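Putative chromatin binding protein (Chaetomium thermophilum, PDB 6QP0) probably binds and hydrolyses ATP, with magnesium, through a P-loop NTPase domain, as Kti12, a tRNA-dependent ATPase essential for tRNA modification by Elongator. Local coordinates at residues 134-139 with 223-228; 155-160 with 215-220. All coordinates share one frame; numbering follows the deposited sequence.

Contact 1: 134-139 with 223-228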
ATOM      1  N   TYR A 134       3.058   4.001   5.619  1.00 38.47           N
ATOM      2  CA  TYR A 134       4.402   4.542   5.749  1.00 36.58           C
ATOM      3  C   TYR A 134       4.948   4.509   7.169  1.00 36.99           C
ATOM      4  O   TYR A 134       6.068   4.983   7.392  1.00 38.79           O
ATOM      5  CB  TYR A 134       4.429   5.988   5.235  1.00 36.35           C
ATOM      6  CG  TYR A 134       3.690   6.965   6.124  1.00 36.98           C
ATOM      7  CD1 TYR A 134       2.329   7.192   5.963  1.00 37.42           C
ATOM      8  CD2 TYR A 134       4.356   7.662   7.122  1.00 36.65           C
ATOM      9  CE1 TYR A 134       1.654   8.085   6.775  1.00 37.46           C
ATOM     10  CE2 TYR A 134       3.691   8.554   7.936  1.00 38.64           C
ATOM     11  CZ  TYR A 134       2.341   8.762   7.760  1.00 38.65           C
ATOM     12  OH  TYR A 134       1.686   9.655   8.575  1.00 39.59           O
ATOM     13  N   ILE A 135       4.202   3.973   8.129  1.00 37.72           N
ATOM     14  CA  ILE A 135       4.621   3.955   9.526  1.00 38.32           C
ATOM     15  C   ILE A 135       4.964   2.524   9.911  1.00 38.17           C
ATOM     16  O   ILE A 135       4.186   1.599   9.645  1.00 36.58           O
ATOM     17  CB  ILE A 135       3.535   4.529  10.452  1.00 40.80           C
ATOM     18  CG1 ILE A 135       3.089   5.909   9.959  1.00 41.16           C
ATOM     19  CG2 ILE A 135       4.058   4.620  11.880  1.00 43.24           C
ATOM     20  CD1 ILE A 135       1.894   6.472  10.698  1.00 40.91           C
ATOM     21  N   LYS A 136       6.132   2.342  10.535  1.00 41.74           N
ATOM     22  CA  LYS A 136       6.541   1.013  10.976  1.00 40.75           C
ATOM     23  C   LYS A 136       5.532   0.424  11.952  1.00 37.98           C
ATOM     24  O   LYS A 136       5.184  -0.759  11.858  1.00 37.69           O
ATOM     25  CB  LYS A 136       7.930   1.077  11.612  1.00 42.35           C
ATOM     26  CG  LYS A 136       9.037   1.434  10.633  1.00 44.43           C
ATOM     27  CD  LYS A 136      10.381   1.578  11.329  1.00 46.17           C
ATOM     28  CE  LYS A 136      11.471   1.986  10.344  1.00 46.84           C
ATOM     29  NZ  LYS A 136      12.804   2.124  10.998  1.00 46.54           N
ATOM     30  N   GLY A 137       5.053   1.232  12.899  1.00 37.91           N
ATOM     31  CA  GLY A 137       4.037   0.749  13.818  1.00 38.68           C
ATOM     32  C   GLY A 137       2.791   0.270  13.100  1.00 38.55           C
ATOM     33  O   GLY A 137       2.269  -0.811  13.385  1.00 40.31           O
ATOM     34  N   TRP A 138       2.295   1.071  12.155  1.00 31.81           N
ATOM     35  CA  TRP A 138       1.135   0.659  11.372  1.00 30.50           C
ATOM     36  C   TRP A 138       1.430  -0.627  10.609  1.00 30.25           C
ATOM     37  O   TRP A 138       0.626  -1.566  10.617  1.00 31.30           O
ATOM     38  CB  TRP A 138       0.722   1.784  10.424  1.00 30.12           C
ATOM     39  CG  TRP A 138      -0.268   1.378   9.380  1.00 29.54           C
ATOM     40  CD1 TRP A 138      -0.112   1.469   8.030  1.00 29.61           C
ATOM     41  CD2 TRP A 138      -1.565   0.809   9.596  1.00 29.37           C
ATOM     42  NE1 TRP A 138      -1.232   1.001   7.390  1.00 29.32           N
ATOM     43  CE2 TRP A 138      -2.139   0.588   8.329  1.00 28.97           C
ATOM     44  CE3 TRP A 138      -2.299   0.471  10.737  1.00 29.67           C
ATOM     45  CZ2 TRP A 138      -3.410   0.042   8.169  1.00 28.83           C
ATOM     46  CZ3 TRP A 138      -3.561  -0.071  10.577  1.00 29.51           C
ATOM     47  CH2 TRP A 138      -4.104  -0.281   9.303  1.00 29.07           C
ATOM     48  N   ARG A 139       2.591  -0.692   9.952  1.00 30.28           N
ATOM     49  CA  ARG A 139       2.981  -1.923   9.274  1.00 30.76           C
ATOM     50  C   ARG A 139       3.106  -3.079  10.258  1.00 31.69           C
ATOM     51  O   ARG A 139       2.899  -4.239   9.884  1.00 31.09           O
ATOM     52  CB  ARG A 139       4.295  -1.722   8.516  1.00 30.40           C
ATOM     53  CG  ARG A 139       4.179  -0.845   7.270  1.00 30.03           C
ATOM     54  CD  ARG A 139       5.404  -0.986   6.359  1.00 30.30           C
ATOM     55  NE  ARG A 139       6.634  -0.519   6.995  1.00 30.79           N
ATOM     56  CZ  ARG A 139       7.152   0.699   6.845  1.00 31.02           C
ATOM     57  NH1 ARG A 139       6.557   1.597   6.071  1.00 30.84           N
ATOM     58  NH2 ARG A 139       8.276   1.018   7.472  1.00 31.61           N
ATOM     59  N   ARG A 223      10.946  -8.229  11.588  1.00 43.68           N
ATOM     60  CA  ARG A 223      10.108  -9.305  11.077  1.00 46.49           C
ATOM     61  C   ARG A 223       8.813  -8.800  10.457  1.00 43.15           C
ATOM     62  O   ARG A 223       8.240  -9.495   9.611  1.00 42.93           O
ATOM     63  CB  ARG A 223       9.787 -10.292  12.202  1.00 52.97           C
ATOM     64  CG  ARG A 223       9.035  -9.673  13.367  1.00 55.37           C
ATOM     65  CD  ARG A 223       8.897 -10.643  14.528  1.00 59.71           C
ATOM     66  NE  ARG A 223       8.111 -10.068  15.615  1.00 62.94           N
ATOM     67  CZ  ARG A 223       8.579  -9.188  16.496  1.00 65.01           C
ATOM     68  NH1 ARG A 223       7.786  -8.721  17.449  1.00 66.26           N
ATOM     69  NH2 ARG A 223       9.836  -8.772  16.423  1.00 64.80           N
ATOM     70  N   TRP A 224       8.335  -7.622  10.850  1.00 38.73           N
ATOM     71  CA  TRP A 224       7.076  -7.116  10.324  1.00 36.18           C
ATOM     72  C   TRP A 224       7.235  -6.380   9.002  1.00 34.70           C
ATOM     73  O   TRP A 224       6.239  -6.182   8.296  1.00 33.89           O
ATOM     74  CB  TRP A 224       6.397  -6.195  11.345  1.00 36.75           C
ATOM     75  CG  TRP A 224       7.229  -5.028  11.763  1.00 36.92           C
ATOM     76  CD1 TRP A 224       7.301  -3.812  11.149  1.00 36.61           C
ATOM     77  CD2 TRP A 224       8.103  -4.960  12.894  1.00 38.50           C
ATOM     78  NE1 TRP A 224       8.170  -2.992  11.825  1.00 37.98           N
ATOM     79  CE2 TRP A 224       8.676  -3.673  12.902  1.00 38.94           C
ATOM     80  CE3 TRP A 224       8.458  -5.862  13.900  1.00 41.33           C
ATOM     81  CZ2 TRP A 224       9.584  -3.266  13.876  1.00 40.97           C
ATOM     82  CZ3 TRP A 224       9.361  -5.457  14.867  1.00 43.72           C
ATOM     83  CH2 TRP A 224       9.913  -4.170  14.848  1.00 43.04           C
ATOM     84  N   ASP A 225       8.451  -5.974   8.648  1.00 35.67           N
ATOM     85  CA  ASP A 225       8.717  -5.393   7.339  1.00 34.91           C
ATOM     86  C   ASP A 225       9.273  -6.409   6.351  1.00 34.13           C
ATOM     87  O   ASP A 225       9.498  -6.062   5.187  1.00 34.65           O
ATOM     88  CB  ASP A 225       9.686  -4.214   7.464  1.00 35.89           C
ATOM     89  CG  ASP A 225       9.008  -2.955   7.969  1.00 35.97           C
ATOM     90  OD1 ASP A 225       7.762  -2.885   7.921  1.00 35.76           O
ATOM     91  OD2 ASP A 225       9.724  -2.030   8.407  1.00 36.60           O
ATOM     92  N   SER A 226       9.500  -7.650   6.783  1.00 34.60           N
ATOM     93  CA  SER A 226       9.956  -8.707   5.898  1.00 35.53           C
ATOM     94  C   SER A 226       8.864  -9.758   5.734  1.00 35.58           C
ATOM     95  O   SER A 226       8.019  -9.925   6.619  1.00 33.36           O
ATOM     96  CB  SER A 226      11.220  -9.387   6.437  1.00 37.00           C
ATOM     97  OG  SER A 226      10.901 -10.272   7.497  1.00 39.21           O
ATOM     98  N   PRO A 227       8.850 -10.495   4.613  1.00 38.69           N
ATOM     99  CA  PRO A 227       9.757 -10.341   3.464  1.00 39.25           C
ATOM    100  C   PRO A 227       9.488  -9.064   2.669  1.00 37.91           C
ATOM    101  O   PRO A 227       8.343  -8.787   2.319  1.00 38.56           O
ATOM    102  CB  PRO A 227       9.472 -11.588   2.616  1.00 40.70           C
ATOM    103  CG  PRO A 227       8.117 -12.043   3.037  1.00 41.29           C
ATOM    104  CD  PRO A 227       7.984 -11.681   4.484  1.00 39.73           C
ATOM    105  N   LEU A 228      10.539  -8.294   2.399  1.00 36.25           N
ATOM    106  CA  LEU A 228      10.419  -7.022   1.702  1.00 35.59           C
ATOM    107  C   LEU A 228      10.678  -7.210   0.214  1.00 35.79           C
ATOM    108  O   LEU A 228      11.559  -7.977  -0.183  1.00 38.97           O
ATOM    109  CB  LEU A 228      11.396  -5.991   2.272  1.00 33.34           C
ATOM    110  CG  LEU A 228      11.399  -4.624   1.583  1.00 35.59           C
ATOM    111  CD1 LEU A 228      10.019  -3.983   1.638  1.00 34.84           C
ATOM    112  CD2 LEU A 228      12.441  -3.703   2.202  1.00 34.98           C
TER
HETATM  113  O   HOH W   1       3.607  -5.355   7.225  1.00 38.82           O
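The first turn of helix 136-148 meets, through Lys136 and Arg139, Trp224 and Asp225 of the loop that runs from helix 205-213 to strand 228-231, and an arginine-aspartate salt bridge joins the two. Arg139 NE gives its hydrogen to Asp225 OD1 over 2.8 Å, with an N-H...O angle of 150°. The oxygen sits at the edge of the guanidinium, close to its plane, whereas the arginine nitrogen reaches the carboxylate from above its plane; the two flat groups are 52° apart, and the hydrogen bond runs from NE to OD1, with Arg139 NH2 3.5 Å from Asp225 OD2. CG of Arg139 lies anti to the carbonyl carbon and the chain bends at chi3 (-64°), which swings NE against the aspartate. The other guanidinium nitrogens are taken too: NH1 by the carbonyl of Asn133, NH2 by that of Glu216, while Asp225 OD2 accepts from the amide of Asn219. In this P-loop NTPase fold the helix packs beside the parallel sheet, and the salt bridge ties its start to the approach to edge strand 228-231; the side chain of Arg139 is about 14 Å from the bound ADP. A methionine in place of Arg139 would probably leave the buried Asp225 OD1 without its charged mate and the carbonyls of Asn133 and Glu216 without this donor. The CB of Trp224 points toward the helix, and its indole comes up obliquely, NE1 standing 3.7 Å from Lys136 O and 4.1 Å from Lys136 CB; its ring also makes an edge-to-face contact with Tyr140, one turn further on. A water spans the backbones, donating to Arg139 O at 3.0 Å and to Trp224 O at 3.0 Å.

Contact 2: 155-160 with 215-220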
ATOM      1  N   VAL A 155       5.752  -7.120   2.524  1.00 33.25           N
ATOM      2  CA  VAL A 155       5.756  -5.699   2.208  1.00 33.64           C
ATOM      3  C   VAL A 155       6.312  -5.517   0.803  1.00 35.53           C
ATOM      4  O   VAL A 155       7.308  -6.150   0.431  1.00 37.09           O
ATOM      5  CB  VAL A 155       6.580  -4.891   3.233  1.00 32.23           C
ATOM      6  CG1 VAL A 155       6.575  -3.415   2.873  1.00 31.84           C
ATOM      7  CG2 VAL A 155       6.039  -5.109   4.641  1.00 32.03           C
ATOM      8  N   LEU A 156       5.664  -4.652   0.025  1.00 35.70           N
ATOM      9  CA  LEU A 156       6.067  -4.365  -1.351  1.00 34.55           C
ATOM     10  C   LEU A 156       6.228  -2.855  -1.495  1.00 34.68           C
ATOM     11  O   LEU A 156       5.237  -2.123  -1.591  1.00 33.04           O
ATOM     12  CB  LEU A 156       5.045  -4.908  -2.346  1.00 34.04           C
ATOM     13  CG  LEU A 156       5.195  -4.418  -3.786  1.00 35.30           C
ATOM     14  CD1 LEU A 156       6.588  -4.725  -4.321  1.00 35.71           C
ATOM     15  CD2 LEU A 156       4.128  -5.039  -4.674  1.00 35.44           C
ATOM     16  N   GLN A 157       7.475  -2.392  -1.519  1.00 35.13           N
ATOM     17  CA  GLN A 157       7.761  -0.972  -1.658  1.00 36.59           C
ATOM     18  C   GLN A 157       7.847  -0.586  -3.128  1.00 39.56           C
ATOM     19  O   GLN A 157       8.324  -1.361  -3.964  1.00 40.30           O
ATOM     20  CB  GLN A 157       9.062  -0.606  -0.945  1.00 36.18           C
ATOM     21  CG  GLN A 157       9.313   0.891  -0.859  1.00 35.27           C
ATOM     22  CD  GLN A 157      10.510   1.227   0.005  1.00 34.40           C
ATOM     23  OE1 GLN A 157      11.301   0.353   0.353  1.00 34.98           O
ATOM     24  NE2 GLN A 157      10.646   2.499   0.359  1.00 33.82           N
ATOM     25  N   VAL A 158       7.389   0.621  -3.435  1.00 44.44           N
ATOM     26  CA  VAL A 158       7.338   1.121  -4.800  1.00 47.30           C
ATOM     27  C   VAL A 158       7.851   2.550  -4.798  1.00 46.52           C
ATOM     28  O   VAL A 158       7.718   3.279  -3.809  1.00 46.82           O
ATOM     29  CB  VAL A 158       5.908   1.051  -5.382  1.00 50.04           C
ATOM     30  CG1 VAL A 158       5.845   1.721  -6.747  1.00 51.80           C
ATOM     31  CG2 VAL A 158       5.440  -0.395  -5.474  1.00 51.20           C
ATOM     32  N   GLY A 159       8.446   2.952  -5.914  1.00 45.47           N
ATOM     33  CA  GLY A 159       8.919   4.312  -6.044  1.00 45.38           C
ATOM     34  C   GLY A 159       9.937   4.498  -7.144  1.00 46.23           C
ATOM     35  O   GLY A 159      10.892   3.725  -7.256  1.00 44.68           O
ATOM     36  N   GLY A 160       9.726   5.518  -7.973  1.00 46.81           N
ATOM     37  CA  GLY A 160      10.717   5.944  -8.936  1.00 49.46           C
ATOM     38  C   GLY A 160      11.636   7.032  -8.440  1.00 51.56           C
ATOM     39  O   GLY A 160      12.578   7.408  -9.141  1.00 53.36           O
ATOM     40  N   TYR A 215       8.062   9.684   5.989  1.00 42.74           N
ATOM     41  CA  TYR A 215       7.986   8.304   5.523  1.00 41.81           C
ATOM     42  C   TYR A 215       9.070   7.477   6.201  1.00 42.24           C
ATOM     43  O   TYR A 215      10.216   7.916   6.340  1.00 45.55           O
ATOM     44  CB  TYR A 215       8.135   8.230   4.001  1.00 41.90           C
ATOM     45  CG  TYR A 215       8.037   6.819   3.453  1.00 40.67           C
ATOM     46  CD1 TYR A 215       6.820   6.293   3.044  1.00 38.70           C
ATOM     47  CD2 TYR A 215       9.165   6.013   3.350  1.00 42.35           C
ATOM     48  CE1 TYR A 215       6.725   5.006   2.554  1.00 39.47           C
ATOM     49  CE2 TYR A 215       9.082   4.726   2.857  1.00 41.74           C
ATOM     50  CZ  TYR A 215       7.860   4.227   2.459  1.00 41.83           C
ATOM     51  OH  TYR A 215       7.772   2.943   1.968  1.00 42.22           O
ATOM     52  N   GLU A 216       8.700   6.279   6.640  1.00 37.85           N
ATOM     53  CA  GLU A 216       9.600   5.384   7.354  1.00 37.45           C
ATOM     54  C   GLU A 216       9.945   4.221   6.433  1.00 37.05           C
ATOM     55  O   GLU A 216       9.082   3.395   6.119  1.00 36.84           O
ATOM     56  CB  GLU A 216       8.959   4.892   8.649  1.00 36.35           C
ATOM     57  CG  GLU A 216       8.490   6.011   9.559  1.00 38.00           C
ATOM     58  CD  GLU A 216       7.930   5.495  10.867  1.00 36.81           C
ATOM     59  OE1 GLU A 216       7.776   4.264  11.001  1.00 35.81           O
ATOM     60  OE2 GLU A 216       7.650   6.318  11.762  1.00 38.15           O
ATOM     61  N   GLU A 217      11.200   4.160   6.008  1.00 36.42           N
ATOM     62  CA  GLU A 217      11.616   3.129   5.071  1.00 35.38           C
ATOM     63  C   GLU A 217      11.379   1.750   5.673  1.00 34.88           C
ATOM     64  O   GLU A 217      11.661   1.531   6.861  1.00 35.73           O
ATOM     65  CB  GLU A 217      13.094   3.298   4.717  1.00 35.23           C
ATOM     66  CG  GLU A 217      13.437   4.620   4.043  1.00 36.10           C
ATOM     67  CD  GLU A 217      12.823   4.747   2.662  1.00 35.93           C
ATOM     68  OE1 GLU A 217      12.208   3.767   2.194  1.00 34.58           O
ATOM     69  OE2 GLU A 217      12.957   5.825   2.043  1.00 37.46           O
ATOM     70  N   PRO A 218      10.854   0.796   4.905  1.00 34.89           N
ATOM     71  CA  PRO A 218      10.754  -0.575   5.413  1.00 34.53           C
ATOM     72  C   PRO A 218      12.128  -1.129   5.766  1.00 35.09           C
ATOM     73  O   PRO A 218      13.103  -0.948   5.033  1.00 35.21           O
ATOM     74  CB  PRO A 218      10.109  -1.343   4.255  1.00 33.21           C
ATOM     75  CG  PRO A 218       9.362  -0.308   3.488  1.00 33.00           C
ATOM     76  CD  PRO A 218      10.183   0.949   3.598  1.00 34.18           C
ATOM     77  N   ASN A 219      12.193  -1.806   6.910  1.00 34.63           N
ATOM     78  CA  ASN A 219      13.447  -2.335   7.435  1.00 34.21           C
ATOM     79  C   ASN A 219      13.417  -3.856   7.409  1.00 33.84           C
ATOM     80  O   ASN A 219      12.759  -4.478   8.258  1.00 32.40           O
ATOM     81  CB  ASN A 219      13.673  -1.828   8.863  1.00 34.30           C
ATOM     82  CG  ASN A 219      15.060  -2.132   9.373  1.00 34.46           C
ATOM     83  OD1 ASN A 219      15.768  -2.971   8.817  1.00 34.48           O
ATOM     84  ND2 ASN A 219      15.458  -1.452  10.441  1.00 35.75           N
ATOM     85  N   PRO A 220      14.105  -4.507   6.465  1.00 33.82           N
ATOM     86  CA  PRO A 220      14.106  -5.980   6.442  1.00 33.02           C
ATOM     87  C   PRO A 220      14.740  -6.610   7.670  1.00 33.47           C
ATOM     88  O   PRO A 220      14.641  -7.833   7.835  1.00 33.96           O
ATOM     89  CB  PRO A 220      14.905  -6.318   5.175  1.00 35.37           C
ATOM     90  CG  PRO A 220      14.870  -5.076   4.347  1.00 35.15           C
ATOM     91  CD  PRO A 220      14.839  -3.939   5.320  1.00 34.96           C
TER
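Segment 155-160, on strand 153-158, and the irregular loop segment 215-220 come no closer between CA atoms than 7.7 Å, at Gln157 and Pro218, so side chains make the contact. Gln157 carries most of it. Its CG is anti to the backbone N (chi1 -171°) and the chain continues extended, which delivers the amide to the loop. There NE2 donates to Glu217 OE1 at 2.7 Å, with an N-H...O angle of 154°; the acceptor lies in the amide plane, and the nitrogen arrives nearly in line with the carboxylate C-O bond. A bend at chi2 (-67°) brings that carboxylate round to the glutamine. On the other end of the amide, OE1 rests against the proline ring, 3.5 Å from Pro218 CD. The Tyr215 hydroxyl is near as well, OH lying 3.3 Å from Gln157 NE2, but the angle is too poor for a hydrogen bond and the polar partner of this OH is Thr8 OG1. Further back along the strand, Val155 CG1 meets Pro218 CG at 4.2 Å, an apolar touch backed by Leu228. Val155 and Gln157 thus present one side of the strand to the loop. Strand 153-158 is an inner strand of the parallel sheet of this P-loop NTPase domain (order 2-3-1-4-5), between strands 4-9 and 228-231, and Tyr215 packs on Leu10, in the loop that leads to the ADP-binding residues Gly14, Lys15 and Thr16, consistent with a Walker A P-loop.

Both contacts are partly buried, and both use the same connection between helix 205-213 and strand 228-231, at different points: contact 1 takes its later part against a helix, contact 2 its earlier part against an inner strand of the sheet. Along the chain, contact 2 is nested within the loop that contact 1 closes, and their centres lie 9 Å apart. Glu216 links them, its side-chain OE1 2.6 Å from Lys136 N in a probable hydrogen bond. Contact 1 relies on a charge pair, Arg139 and Asp225, both buried, and a bridging water; in contact 2 the buried Val155 and Pro218 lie beside the partly exposed Gln157, whose neutral amide meets the exposed Glu217.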